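Local coordinates for protein (thiaminase I) (Bacillus subtilis, PDB 3THI), which catalyses the breakdown of thiamin, transferring its pyrimidine part to a base or other nucleophile and releasing the thiazole, at residues A[82-87]-A[313-318]; A[125-130]-A[248-253]; A[147-152]-A[158-163]; A[166-171]-A[185-190]. All blocks are in the same frame, centred on the assembly; numbering follows the deposited sequence.

Contact 1 of 4, residues A[82-87]-A[313-318]; sequences DVLPFA and QVYEAL
Asp82 presents its carboxylate to the backbone of Gln313, in the first turn of helix 312-318. Its CB points toward the helix, and the chain continues with CG anti to the backbone N (chi1 178°), a setting that carries the carboxylate over to Gln313, at about a right angle to that residue's side chain. CG itself stands 3.5 Å from Gln313 N. Beyond it both oxygens turn to the same N-H, unequally: OD1 takes the hydrogen bond from Gln313 N through its syn lone pair at 2.9 Å, with an N-H...O angle of 143°, while OD2 receives a weak second one at 3.4 Å from the same N. OD2 also lies against Gln313 CB, 3.3 Å away. Amide N-H groups at the start of a helix lack carbonyl partners within it, so a carboxylate set here can act as the acceptor, and the helix end would probably stabilise its negative charge. Putting an alanine in place of Asp82 would probably leave Gln313 N without this acceptor. A separate apolar touch, Leu84 CD1 to Tyr315 CE2 at 4.2 Å, accompanies the hydrogen bond, and the Tyr315 hydroxyl bonds to the carbonyl of Pro309. Backbone bonds from Asp82 to His312 and from Leu84 to Ala310 tie the run before helix 85-90 to the approach and first residue of helix 312-318, with Val332 of helix 324-332 packed on both Leu84 and Tyr315.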
loop_
_atom_site.group_PDB
_atom_site.type_symbol
_atom_site.label_atom_id
_atom_site.label_comp_id
_atom_site.label_asym_id
_atom_site.label_seq_id
_atom_site.Cartn_x
_atom_site.Cartn_y
_atom_site.Cartn_z
ATOM N N ASP A 82 -10.083 -12.300 -13.065
ATOM C CA ASP A 82 -10.275 -10.845 -13.032
ATOM C C ASP A 82 -9.240 -10.172 -12.114
ATOM O O ASP A 82 -9.070 -8.948 -12.130
ATOM C CB ASP A 82 -11.706 -10.519 -12.581
ATOM C CG ASP A 82 -11.974 -9.023 -12.485
ATOM O OD1 ASP A 82 -11.880 -8.316 -13.515
ATOM O OD2 ASP A 82 -12.293 -8.566 -11.368
ATOM N N VAL A 83 -8.560 -10.986 -11.311
ATOM C CA VAL A 83 -7.532 -10.503 -10.402
ATOM C C VAL A 83 -6.266 -10.208 -11.210
ATOM O O VAL A 83 -5.964 -10.903 -12.190
ATOM C CB VAL A 83 -7.222 -11.554 -9.302
ATOM C CG1 VAL A 83 -6.232 -11.008 -8.289
ATOM C CG2 VAL A 83 -8.492 -11.962 -8.607
ATOM N N LEU A 84 -5.572 -9.131 -10.854
ATOM C CA LEU A 84 -4.334 -8.782 -11.540
ATOM C C LEU A 84 -3.338 -9.915 -11.338
ATOM O O LEU A 84 -3.097 -10.338 -10.208
ATOM C CB LEU A 84 -3.788 -7.455 -11.022
ATOM C CG LEU A 84 -4.490 -6.355 -11.808
ATOM C CD1 LEU A 84 -4.802 -5.194 -10.925
ATOM C CD2 LEU A 84 -3.640 -5.959 -13.008
ATOM N N PRO A 85 -2.802 -10.462 -12.445
ATOM C CA PRO A 85 -1.838 -11.563 -12.438
ATOM C C PRO A 85 -0.701 -11.403 -11.432
ATOM O O PRO A 85 -0.421 -12.321 -10.664
ATOM C CB PRO A 85 -1.328 -11.569 -13.880
ATOM C CG PRO A 85 -2.533 -11.179 -14.653
ATOM C CD PRO A 85 -3.050 -10.008 -13.827
ATOM N N PHE A 86 -0.068 -10.235 -11.410
ATOM C CA PHE A 86 1.038 -10.036 -10.484
ATOM C C PHE A 86 0.567 -10.064 -9.033
ATOM O O PHE A 86 1.312 -10.481 -8.140
ATOM C CB PHE A 86 1.835 -8.755 -10.810
ATOM C CG PHE A 86 1.279 -7.497 -10.207
ATOM C CD1 PHE A 86 1.712 -7.063 -8.959
ATOM C CD2 PHE A 86 0.393 -6.699 -10.919
ATOM C CE1 PHE A 86 1.275 -5.845 -8.429
ATOM C CE2 PHE A 86 -0.051 -5.475 -10.399
ATOM C CZ PHE A 86 0.395 -5.049 -9.152
ATOM N N ALA A 87 -0.683 -9.669 -8.812
ATOM C CA ALA A 87 -1.234 -9.658 -7.465
ATOM C C ALA A 87 -1.500 -11.078 -7.018
ATOM O O ALA A 87 -1.084 -11.481 -5.927
ATOM C CB ALA A 87 -2.512 -8.836 -7.408
ATOM N N GLN A 313 -12.245 -5.515 -12.888
ATOM C CA GLN A 313 -13.653 -5.115 -12.803
ATOM C C GLN A 313 -13.908 -3.819 -12.022
ATOM O O GLN A 313 -14.760 -3.018 -12.411
ATOM C CB GLN A 313 -14.474 -6.259 -12.203
ATOM C CG GLN A 313 -15.979 -6.121 -12.339
ATOM C CD GLN A 313 -16.455 -6.323 -13.763
ATOM O OE1 GLN A 313 -17.100 -5.448 -14.347
ATOM N NE2 GLN A 313 -16.140 -7.484 -14.332
ATOM N N VAL A 314 -13.162 -3.604 -10.940
ATOM C CA VAL A 314 -13.341 -2.399 -10.130
ATOM C C VAL A 314 -12.866 -1.155 -10.882
ATOM O O VAL A 314 -13.504 -0.112 -10.823
ATOM C CB VAL A 314 -12.628 -2.505 -8.763
ATOM C CG1 VAL A 314 -13.111 -1.405 -7.837
ATOM C CG2 VAL A 314 -12.899 -3.846 -8.135
ATOM N N TYR A 315 -11.751 -1.268 -11.595
ATOM C CA TYR A 315 -11.241 -0.146 -12.374
ATOM C C TYR A 315 -12.213 0.147 -13.502
ATOM O O TYR A 315 -12.470 1.304 -13.834
ATOM C CB TYR A 315 -9.883 -0.486 -12.970
ATOM C CG TYR A 315 -8.780 -0.530 -11.951
ATOM C CD1 TYR A 315 -8.230 0.655 -11.454
ATOM C CD2 TYR A 315 -8.286 -1.749 -11.478
ATOM C CE1 TYR A 315 -7.217 0.635 -10.518
ATOM C CE2 TYR A 315 -7.270 -1.784 -10.529
ATOM C CZ TYR A 315 -6.741 -0.580 -10.056
ATOM O OH TYR A 315 -5.745 -0.582 -9.122
ATOM N N GLU A 316 -12.743 -0.915 -14.095
ATOM C CA GLU A 316 -13.696 -0.790 -15.183
ATOM C C GLU A 316 -14.931 -0.033 -14.685
ATOM O O GLU A 316 -15.344 0.960 -15.282
ATOM C CB GLU A 316 -14.074 -2.187 -15.696
ATOM C CG GLU A 316 -12.857 -3.017 -16.183
ATOM C CD GLU A 316 -13.161 -4.509 -16.444
ATOM O OE1 GLU A 316 -14.264 -4.989 -16.096
ATOM O OE2 GLU A 316 -12.280 -5.212 -16.996
ATOM N N ALA A 317 -15.447 -0.452 -13.531
ATOM C CA ALA A 317 -16.632 0.155 -12.929
ATOM C C ALA A 317 -16.450 1.557 -12.353
ATOM O O ALA A 317 -17.371 2.381 -12.413
ATOM C CB ALA A 317 -17.204 -0.769 -11.867
ATOM N N LEU A 318 -15.274 1.841 -11.800
ATOM C CA LEU A 318 -15.027 3.148 -11.196
ATOM C C LEU A 318 -14.692 4.283 -12.141
ATOM O O LEU A 318 -15.161 5.400 -11.941
ATOM C CB LEU A 318 -13.931 3.054 -10.134
ATOM C CG LEU A 318 -14.251 2.344 -8.823
ATOM C CD1 LEU A 318 -13.004 2.291 -7.965
ATOM C CD2 LEU A 318 -15.372 3.061 -8.087
#

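Contact 2 of 4, residues A[125-130]-A[248-253]; sequences YELYKK and KPISSS
The ring of Tyr125 meets the backbone carbonyl of Ser252 obliquely, its CE2 atom coming to 3.5 Å from Ser252 O and CD2 to 4.1 Å from the same oxygen. Leu194 of helix 186-199 also touches this tyrosine. CG stands anti to the carbonyl carbon of Tyr125 (chi1 -65°), which swings the ring's far end nearer to the loop than its CB bond alone would suggest. Two residues further along the helix a second, wholly apolar meeting takes place: Leu127 and Ile250 cross at about a right angle, with Ile250 CD1 reaching 4.0 Å from both CG and CD1 of Leu127. That reach comes from an extended isoleucine, CG1 anti to its N (chi1 -180°) and CD1 continuing the line. The loop is shaped from within as well, since Ser251 OG donates to Ser253 O at 2.8 Å, in the carbonyl plane and on a lone pair. Asp122, just before helix 124-131, and Ile124, its first residue, are joined by backbone hydrogen bonds to Ser251, while Lys248 forms a salt bridge with Asp122. The interface thus divides its work: no hydrogen bond passes between the helical turn and the loop themselves, so their meeting rests on van der Waals contact, and the polar links that tie the loop are made with residues at and just before the start of the helix.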
loop_
_atom_site.group_PDB
_atom_site.type_symbol
_atom_site.label_atom_id
_atom_site.label_comp_id
_atom_site.label_asym_id
_atom_site.label_seq_id
_atom_site.Cartn_x
_atom_site.Cartn_y
_atom_site.Cartn_z
ATOM N N TYR A 125 16.358 11.184 -8.917
ATOM C CA TYR A 125 17.513 11.999 -9.277
ATOM C C TYR A 125 17.102 13.079 -10.268
ATOM O O TYR A 125 17.626 14.190 -10.237
ATOM C CB TYR A 125 18.644 11.124 -9.818
ATOM C CG TYR A 125 19.186 10.174 -8.767
ATOM C CD1 TYR A 125 20.082 10.622 -7.791
ATOM C CD2 TYR A 125 18.759 8.840 -8.709
ATOM C CE1 TYR A 125 20.533 9.774 -6.778
ATOM C CE2 TYR A 125 19.211 7.982 -7.696
ATOM C CZ TYR A 125 20.097 8.462 -6.733
ATOM O OH TYR A 125 20.541 7.640 -5.715
ATOM N N GLU A 126 16.150 12.762 -11.133
ATOM C CA GLU A 126 15.636 13.745 -12.084
ATOM C C GLU A 126 14.774 14.734 -11.292
ATOM O O GLU A 126 14.700 15.919 -11.630
ATOM C CB GLU A 126 14.790 13.070 -13.166
ATOM C CG GLU A 126 15.586 12.343 -14.245
ATOM C CD GLU A 126 14.690 11.559 -15.193
ATOM O OE1 GLU A 126 13.477 11.466 -14.917
ATOM O OE2 GLU A 126 15.191 11.023 -16.209
ATOM N N LEU A 127 14.149 14.241 -10.219
ATOM C CA LEU A 127 13.314 15.072 -9.355
ATOM C C LEU A 127 14.213 16.079 -8.638
ATOM O O LEU A 127 13.869 17.249 -8.517
ATOM C CB LEU A 127 12.596 14.208 -8.309
ATOM C CG LEU A 127 11.181 14.558 -7.826
ATOM C CD1 LEU A 127 10.995 14.023 -6.404
ATOM C CD2 LEU A 127 10.903 16.051 -7.883
ATOM N N TYR A 128 15.364 15.609 -8.164
ATOM C CA TYR A 128 16.315 16.467 -7.469
ATOM C C TYR A 128 16.835 17.606 -8.350
ATOM O O TYR A 128 17.036 18.724 -7.868
ATOM C CB TYR A 128 17.497 15.658 -6.930
ATOM C CG TYR A 128 18.500 16.521 -6.199
ATOM C CD1 TYR A 128 18.267 16.932 -4.887
ATOM C CD2 TYR A 128 19.649 16.971 -6.836
ATOM C CE1 TYR A 128 19.153 17.776 -4.229
ATOM C CE2 TYR A 128 20.543 17.820 -6.187
ATOM C CZ TYR A 128 20.288 18.222 -4.885
ATOM O OH TYR A 128 21.152 19.093 -4.253
ATOM N N LYS A 129 17.079 17.321 -9.627
ATOM C CA LYS A 129 17.566 18.344 -10.550
ATOM C C LYS A 129 16.534 19.457 -10.754
ATOM O O LYS A 129 16.885 20.560 -11.153
ATOM C CB LYS A 129 17.934 17.717 -11.901
ATOM C CG LYS A 129 19.193 16.862 -11.834
ATOM C CD LYS A 129 19.630 16.342 -13.198
ATOM C CE LYS A 129 20.804 15.378 -13.049
ATOM N NZ LYS A 129 21.170 14.718 -14.337
ATOM N N LYS A 130 15.273 19.155 -10.452
ATOM C CA LYS A 130 14.169 20.097 -10.605
ATOM C C LYS A 130 13.828 20.864 -9.343
ATOM O O LYS A 130 13.660 22.077 -9.379
ATOM C CB LYS A 130 12.921 19.371 -11.108
ATOM C CG LYS A 130 13.082 18.801 -12.503
ATOM C CD LYS A 130 13.400 19.885 -13.525
ATOM C CE LYS A 130 13.708 19.265 -14.882
ATOM N NZ LYS A 130 13.818 20.302 -15.951
ATOM N N LYS A 248 2.071 10.349 -11.403
ATOM C CA LYS A 248 2.718 9.389 -12.282
ATOM C C LYS A 248 3.667 8.591 -11.416
ATOM O O LYS A 248 4.068 9.051 -10.343
ATOM C CB LYS A 248 3.514 10.104 -13.388
ATOM C CG LYS A 248 4.642 11.002 -12.883
ATOM C CD LYS A 248 5.387 11.647 -14.028
ATOM C CE LYS A 248 6.094 10.606 -14.885
ATOM N NZ LYS A 248 6.903 11.233 -15.971
ATOM N N PRO A 249 3.988 7.356 -11.832
ATOM C CA PRO A 249 4.909 6.550 -11.038
ATOM C C PRO A 249 6.272 7.237 -11.054
ATOM O O PRO A 249 6.564 8.052 -11.932
ATOM C CB PRO A 249 4.947 5.229 -11.807
ATOM C CG PRO A 249 3.600 5.171 -12.431
ATOM C CD PRO A 249 3.446 6.568 -12.950
ATOM N N ILE A 250 7.079 6.941 -10.048
ATOM C CA ILE A 250 8.403 7.513 -9.942
ATOM C C ILE A 250 9.328 6.421 -9.422
ATOM O O ILE A 250 8.976 5.666 -8.510
ATOM C CB ILE A 250 8.401 8.796 -9.043
ATOM C CG1 ILE A 250 9.812 9.385 -8.953
ATOM C CG2 ILE A 250 7.778 8.506 -7.665
ATOM C CD1 ILE A 250 9.827 10.804 -8.480
ATOM N N SER A 251 10.465 6.269 -10.089
ATOM C CA SER A 251 11.439 5.253 -9.723
ATOM C C SER A 251 12.507 5.825 -8.791
ATOM O O SER A 251 12.779 7.024 -8.821
ATOM C CB SER A 251 12.081 4.684 -10.992
ATOM O OG SER A 251 13.019 3.672 -10.671
ATOM N N SER A 252 13.085 4.976 -7.944
ATOM C CA SER A 252 14.133 5.418 -7.023
ATOM C C SER A 252 15.513 5.294 -7.683
ATOM O O SER A 252 16.528 5.741 -7.132
ATOM C CB SER A 252 14.073 4.644 -5.699
ATOM O OG SER A 252 14.081 3.240 -5.916
ATOM N N SER A 253 15.529 4.710 -8.879
ATOM C CA SER A 253 16.750 4.544 -9.651
ATOM C C SER A 253 16.522 4.934 -11.116
ATOM O O SER A 253 15.405 4.877 -11.626
ATOM C CB SER A 253 17.256 3.106 -9.538
ATOM O OG SER A 253 16.215 2.187 -9.794
#

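Contact 3 of 4, residues A[147-152]-A[158-163]; sequences LLINMA and ASMYLE
Met160, on helix 154-169, abuts the neighbouring side chains of Ile149 and Met151 with its end, and the close part of the contact is built round its last two atoms. SD lies 3.9 Å from Met151 CG and 4.0 Å from Met151 CE. The methyl carbon CE then serves both neighbours, standing 3.9 Å from Met151 CE and 3.9 Å from Ile149 CD1. The isoleucine and the helical methionine reach toward each other tip to tip, whereas the two methionines cross at about a right angle. Each methionine is straight as far as the sulfur and bends at its last torsion (chi3 76° in both), a turn that sets the methyl groups against one another. The side occupied by Asn150 is quite different. Its side chain stays well short of the helix and is partly exposed; instead of packing, OD1 accepts a hydrogen bond from Ala152 N at 3.1 Å, nearly in line with the C=O bond, and so closes an Asx turn. Two unbranched methionines and the end of a branched isoleucine thus fill the close side, and a local polar turn organises the looser one. Helix 186-199 backs the packed cluster, with Leu195 touching both methionines and Ala199 meeting Ile149, while the strand itself runs parallel to strand 227-231 and a short connection carrying the Asx turn leads on to helix 154-169.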
loop_
_atom_site.group_PDB
_atom_site.type_symbol
_atom_site.label_atom_id
_atom_site.label_comp_id
_atom_site.label_asym_id
_atom_site.label_seq_id
_atom_site.Cartn_x
_atom_site.Cartn_y
_atom_site.Cartn_z
ATOM N N LEU A 147 9.919 18.825 -1.623
ATOM C CA LEU A 147 9.221 17.556 -1.672
ATOM C C LEU A 147 8.469 17.247 -0.394
ATOM O O LEU A 147 8.981 17.448 0.705
ATOM C CB LEU A 147 10.218 16.417 -1.917
ATOM C CG LEU A 147 9.649 14.996 -1.803
ATOM C CD1 LEU A 147 8.692 14.728 -2.955
ATOM C CD2 LEU A 147 10.772 13.976 -1.776
ATOM N N LEU A 148 7.244 16.760 -0.552
ATOM C CA LEU A 148 6.440 16.334 0.582
ATOM C C LEU A 148 6.454 14.814 0.500
ATOM O O LEU A 148 6.110 14.244 -0.533
ATOM C CB LEU A 148 4.997 16.840 0.473
ATOM C CG LEU A 148 4.684 18.232 1.028
ATOM C CD1 LEU A 148 3.261 18.615 0.683
ATOM C CD2 LEU A 148 4.849 18.193 2.523
ATOM N N ILE A 149 6.943 14.168 1.552
ATOM C CA ILE A 149 6.974 12.718 1.590
ATOM C C ILE A 149 7.031 12.200 3.017
ATOM O O ILE A 149 7.731 12.738 3.870
ATOM C CB ILE A 149 8.143 12.125 0.772
ATOM C CG1 ILE A 149 7.989 10.600 0.666
ATOM C CG2 ILE A 149 9.479 12.508 1.390
ATOM C CD1 ILE A 149 9.104 9.893 -0.085
ATOM N N ASN A 150 6.236 11.172 3.274
ATOM C CA ASN A 150 6.186 10.544 4.576
ATOM C C ASN A 150 7.278 9.477 4.668
ATOM O O ASN A 150 7.250 8.462 3.960
ATOM C CB ASN A 150 4.798 9.925 4.801
ATOM C CG ASN A 150 4.632 9.344 6.188
ATOM O OD1 ASN A 150 5.597 9.220 6.938
ATOM N ND2 ASN A 150 3.401 8.999 6.540
ATOM N N MET A 151 8.267 9.741 5.507
ATOM C CA MET A 151 9.353 8.800 5.714
ATOM C C MET A 151 9.513 8.564 7.208
ATOM O O MET A 151 10.558 8.138 7.664
ATOM C CB MET A 151 10.650 9.317 5.084
ATOM C CG MET A 151 10.630 9.248 3.566
ATOM S SD MET A 151 12.161 9.727 2.751
ATOM C CE MET A 151 13.186 8.297 3.025
ATOM N N ALA A 152 8.465 8.887 7.960
ATOM C CA ALA A 152 8.432 8.713 9.408
ATOM C C ALA A 152 8.145 7.241 9.715
ATOM O O ALA A 152 7.446 6.566 8.962
ATOM C CB ALA A 152 7.337 9.588 9.999
ATOM N N ALA A 158 12.479 1.103 6.470
ATOM C CA ALA A 158 12.991 -0.245 6.205
ATOM C C ALA A 158 12.382 -0.790 4.924
ATOM O O ALA A 158 13.060 -1.426 4.119
ATOM C CB ALA A 158 12.675 -1.162 7.364
ATOM N N SER A 159 11.099 -0.512 4.730
ATOM C CA SER A 159 10.390 -0.945 3.533
ATOM C C SER A 159 10.889 -0.229 2.294
ATOM O O SER A 159 11.041 -0.843 1.246
ATOM C CB SER A 159 8.890 -0.717 3.678
ATOM O OG SER A 159 8.333 -1.677 4.541
ATOM N N MET A 160 11.123 1.073 2.406
ATOM C CA MET A 160 11.614 1.835 1.268
ATOM C C MET A 160 13.005 1.336 0.897
ATOM O O MET A 160 13.329 1.182 -0.283
ATOM C CB MET A 160 11.633 3.315 1.597
ATOM C CG MET A 160 10.249 3.891 1.744
ATOM S SD MET A 160 10.291 5.610 2.214
ATOM C CE MET A 160 10.724 6.380 0.657
ATOM N N TYR A 161 13.795 1.020 1.920
ATOM C CA TYR A 161 15.144 0.497 1.731
ATOM C C TYR A 161 15.116 -0.795 0.889
ATOM O O TYR A 161 15.825 -0.923 -0.118
ATOM C CB TYR A 161 15.799 0.213 3.099
ATOM C CG TYR A 161 17.179 -0.399 2.983
ATOM C CD1 TYR A 161 18.304 0.409 2.807
ATOM C CD2 TYR A 161 17.354 -1.787 2.968
ATOM C CE1 TYR A 161 19.570 -0.143 2.610
ATOM C CE2 TYR A 161 18.626 -2.350 2.768
ATOM C CZ TYR A 161 19.722 -1.515 2.589
ATOM O OH TYR A 161 20.970 -2.043 2.386
ATOM N N LEU A 162 14.285 -1.743 1.312
ATOM C CA LEU A 162 14.164 -3.038 0.648
ATOM C C LEU A 162 13.606 -2.958 -0.760
ATOM O O LEU A 162 13.990 -3.737 -1.626
ATOM C CB LEU A 162 13.347 -3.987 1.519
ATOM C CG LEU A 162 14.077 -4.326 2.820
ATOM C CD1 LEU A 162 13.202 -5.139 3.742
ATOM C CD2 LEU A 162 15.318 -5.091 2.482
ATOM N N GLU A 163 12.692 -2.023 -0.986
ATOM C CA GLU A 163 12.126 -1.843 -2.314
ATOM C C GLU A 163 13.201 -1.254 -3.221
ATOM O O GLU A 163 13.403 -1.722 -4.346
ATOM C CB GLU A 163 10.921 -0.902 -2.274
ATOM C CG GLU A 163 9.717 -1.480 -1.570
ATOM C CD GLU A 163 8.447 -0.764 -1.933
ATOM O OE1 GLU A 163 8.439 0.477 -1.876
ATOM O OE2 GLU A 163 7.454 -1.438 -2.278
#

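Contact 4 of 4, residues A[166-171]-A[185-190]; sequences IDVTGQ and NDKVIR
The capped start of helix 186-199 packs against the last turn of helix 154-169, Asn185 and Val188 of the one meeting Val168 of the other. Asn185 is the N-cap: its OD1 accepts from Val188 N at 2.8 Å with an N-H...O angle of 164°, the donor being tilted 25° from the carbonyl plane. With CG anti to the backbone N (chi1 -179°), the amide lies beside the helix mouth, and ND2 comes to 3.7 Å from Val168 CG1 as the two side chains slide past each other in opposite directions. Val168 divides its branches. CG1 faces the amide and the Lys187 chain, whose CD is 4.1 Å away, whereas CG2 rests on Val188 CG2 at 3.7 Å and on Lys187 CB at 4.2 Å. Behind this meeting Val188 is also touched by Tyr161, Ala164 and Leu165. A leucine at Asn185 would probably leave Val188 N without its capping acceptor and unsettle the first turn on which Val168 packs. The chemistry is economical: one amide caps Val188 N through its oxygen and turns its nitrogen to an aliphatic neighbour, so the polar cap and the apolar seam between the helices are built side by side, and no hydrogen bond crosses between the two segments.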
loop_
_atom_site.group_PDB
_atom_site.type_symbol
_atom_site.label_atom_id
_atom_site.label_comp_id
_atom_site.label_asym_id
_atom_site.label_seq_id
_atom_site.Cartn_x
_atom_site.Cartn_y
_atom_site.Cartn_z
ATOM N N ILE A 166 15.786 -3.662 -4.482
ATOM C CA ILE A 166 15.372 -4.498 -5.600
ATOM C C ILE A 166 15.670 -3.782 -6.920
ATOM O O ILE A 166 16.289 -4.357 -7.812
ATOM C CB ILE A 166 13.867 -4.902 -5.498
ATOM C CG1 ILE A 166 13.709 -6.055 -4.501
ATOM C CG2 ILE A 166 13.291 -5.262 -6.886
ATOM C CD1 ILE A 166 12.273 -6.444 -4.212
ATOM N N ASP A 167 15.300 -2.507 -7.007
ATOM C CA ASP A 167 15.521 -1.740 -8.225
ATOM C C ASP A 167 17.000 -1.537 -8.490
ATOM O O ASP A 167 17.425 -1.458 -9.645
ATOM C CB ASP A 167 14.788 -0.397 -8.153
ATOM C CG ASP A 167 13.283 -0.561 -7.976
ATOM O OD1 ASP A 167 12.726 -1.562 -8.484
ATOM O OD2 ASP A 167 12.657 0.306 -7.324
ATOM N N VAL A 168 17.780 -1.483 -7.414
ATOM C CA VAL A 168 19.226 -1.301 -7.494
ATOM C C VAL A 168 19.895 -2.552 -8.046
ATOM O O VAL A 168 20.781 -2.458 -8.880
ATOM C CB VAL A 168 19.823 -0.920 -6.103
ATOM C CG1 VAL A 168 21.307 -1.208 -6.058
ATOM C CG2 VAL A 168 19.604 0.572 -5.822
ATOM N N THR A 169 19.445 -3.721 -7.594
ATOM C CA THR A 169 20.004 -4.991 -8.059
ATOM C C THR A 169 19.420 -5.394 -9.408
ATOM O O THR A 169 20.009 -6.192 -10.140
ATOM C CB THR A 169 19.747 -6.151 -7.061
ATOM O OG1 THR A 169 18.336 -6.294 -6.838
ATOM C CG2 THR A 169 20.446 -5.897 -5.744
ATOM N N GLY A 170 18.253 -4.843 -9.729
ATOM C CA GLY A 170 17.600 -5.159 -10.985
ATOM C C GLY A 170 16.904 -6.509 -10.992
ATOM O O GLY A 170 16.352 -6.926 -12.006
ATOM N N GLN A 171 16.917 -7.191 -9.856
ATOM C CA GLN A 171 16.286 -8.491 -9.769
ATOM C C GLN A 171 15.212 -8.548 -8.695
ATOM O O GLN A 171 15.461 -8.179 -7.544
ATOM C CB GLN A 171 17.344 -9.572 -9.518
ATOM C CG GLN A 171 18.253 -9.841 -10.720
ATOM C CD GLN A 171 17.465 -10.188 -11.980
ATOM O OE1 GLN A 171 16.406 -10.824 -11.914
ATOM N NE2 GLN A 171 17.978 -9.765 -13.134
ATOM N N ASN A 185 23.453 -1.098 1.650
ATOM C CA ASN A 185 23.699 -0.760 0.258
ATOM C C ASN A 185 23.808 0.759 0.173
ATOM O O ASN A 185 22.875 1.476 0.533
ATOM C CB ASN A 185 22.588 -1.260 -0.658
ATOM C CG ASN A 185 22.845 -0.921 -2.112
ATOM O OD1 ASN A 185 22.797 0.242 -2.506
ATOM N ND2 ASN A 185 23.153 -1.933 -2.911
ATOM N N ASP A 186 24.957 1.238 -0.300
ATOM C CA ASP A 186 25.213 2.673 -0.409
ATOM C C ASP A 186 24.342 3.418 -1.398
ATOM O O ASP A 186 23.948 4.545 -1.130
ATOM C CB ASP A 186 26.691 2.931 -0.694
ATOM C CG ASP A 186 27.570 2.571 0.487
ATOM O OD1 ASP A 186 27.426 3.227 1.543
ATOM O OD2 ASP A 186 28.376 1.621 0.367
ATOM N N LYS A 187 24.068 2.803 -2.545
ATOM C CA LYS A 187 23.224 3.414 -3.561
ATOM C C LYS A 187 21.821 3.628 -2.993
ATOM O O LYS A 187 21.229 4.697 -3.167
ATOM C CB LYS A 187 23.146 2.519 -4.804
ATOM C CG LYS A 187 24.295 2.664 -5.781
ATOM C CD LYS A 187 24.213 1.591 -6.866
ATOM C CE LYS A 187 25.220 1.825 -7.986
ATOM N NZ LYS A 187 24.856 3.031 -8.793
ATOM N N VAL A 188 21.302 2.605 -2.310
ATOM C CA VAL A 188 19.975 2.667 -1.712
ATOM C C VAL A 188 19.938 3.765 -0.670
ATOM O O VAL A 188 19.016 4.580 -0.656
ATOM C CB VAL A 188 19.573 1.328 -1.062
ATOM C CG1 VAL A 188 18.223 1.452 -0.360
ATOM C CG2 VAL A 188 19.492 0.253 -2.114
ATOM N N ILE A 189 20.953 3.791 0.191
ATOM C CA ILE A 189 21.049 4.812 1.231
ATOM C C ILE A 189 21.136 6.205 0.599
ATOM O O ILE A 189 20.463 7.130 1.046
ATOM C CB ILE A 189 22.262 4.561 2.165
ATOM C CG1 ILE A 189 22.011 3.312 3.019
ATOM C CG2 ILE A 189 22.509 5.762 3.069
ATOM C CD1 ILE A 189 20.774 3.414 3.903
ATOM N N ARG A 190 21.924 6.340 -0.464
ATOM C CA ARG A 190 22.055 7.628 -1.143
ATOM C C ARG A 190 20.706 8.049 -1.709
ATOM O O ARG A 190 20.382 9.235 -1.754
ATOM C CB ARG A 190 23.107 7.566 -2.251
ATOM C CG ARG A 190 24.528 7.779 -1.739
ATOM C CD ARG A 190 25.542 7.824 -2.876
ATOM N NE ARG A 190 25.907 6.498 -3.379
ATOM C CZ ARG A 190 25.989 6.178 -4.669
ATOM N NH1 ARG A 190 25.720 7.079 -5.607
ATOM N NH2 ARG A 190 26.393 4.967 -5.027
#

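Overall arrangement
Contacts 2, 3 and 4 form one connected group, with centres 14 to 15 Å apart, and all lie within the Thiaminase-1 domain. Contacts 3 and 4 share helix 154-169; there Tyr161 OH lies 2.8 Å from Asn185 N, a probable hydrogen bond joining them. Leu127 CD1 touches Leu147 CD1 at 4.2 Å between contacts 2 and 3, and Ser253 OG packs on Asp167 CB at 3.4 Å between contacts 2 and 4. Contact 1 stands apart, its centre about 27 Å from those of contacts 2 and 3, and its long loop encloses the others along the chain. Such separation is consistent with the two-lobed architecture of the periplasmic-binding-protein clan.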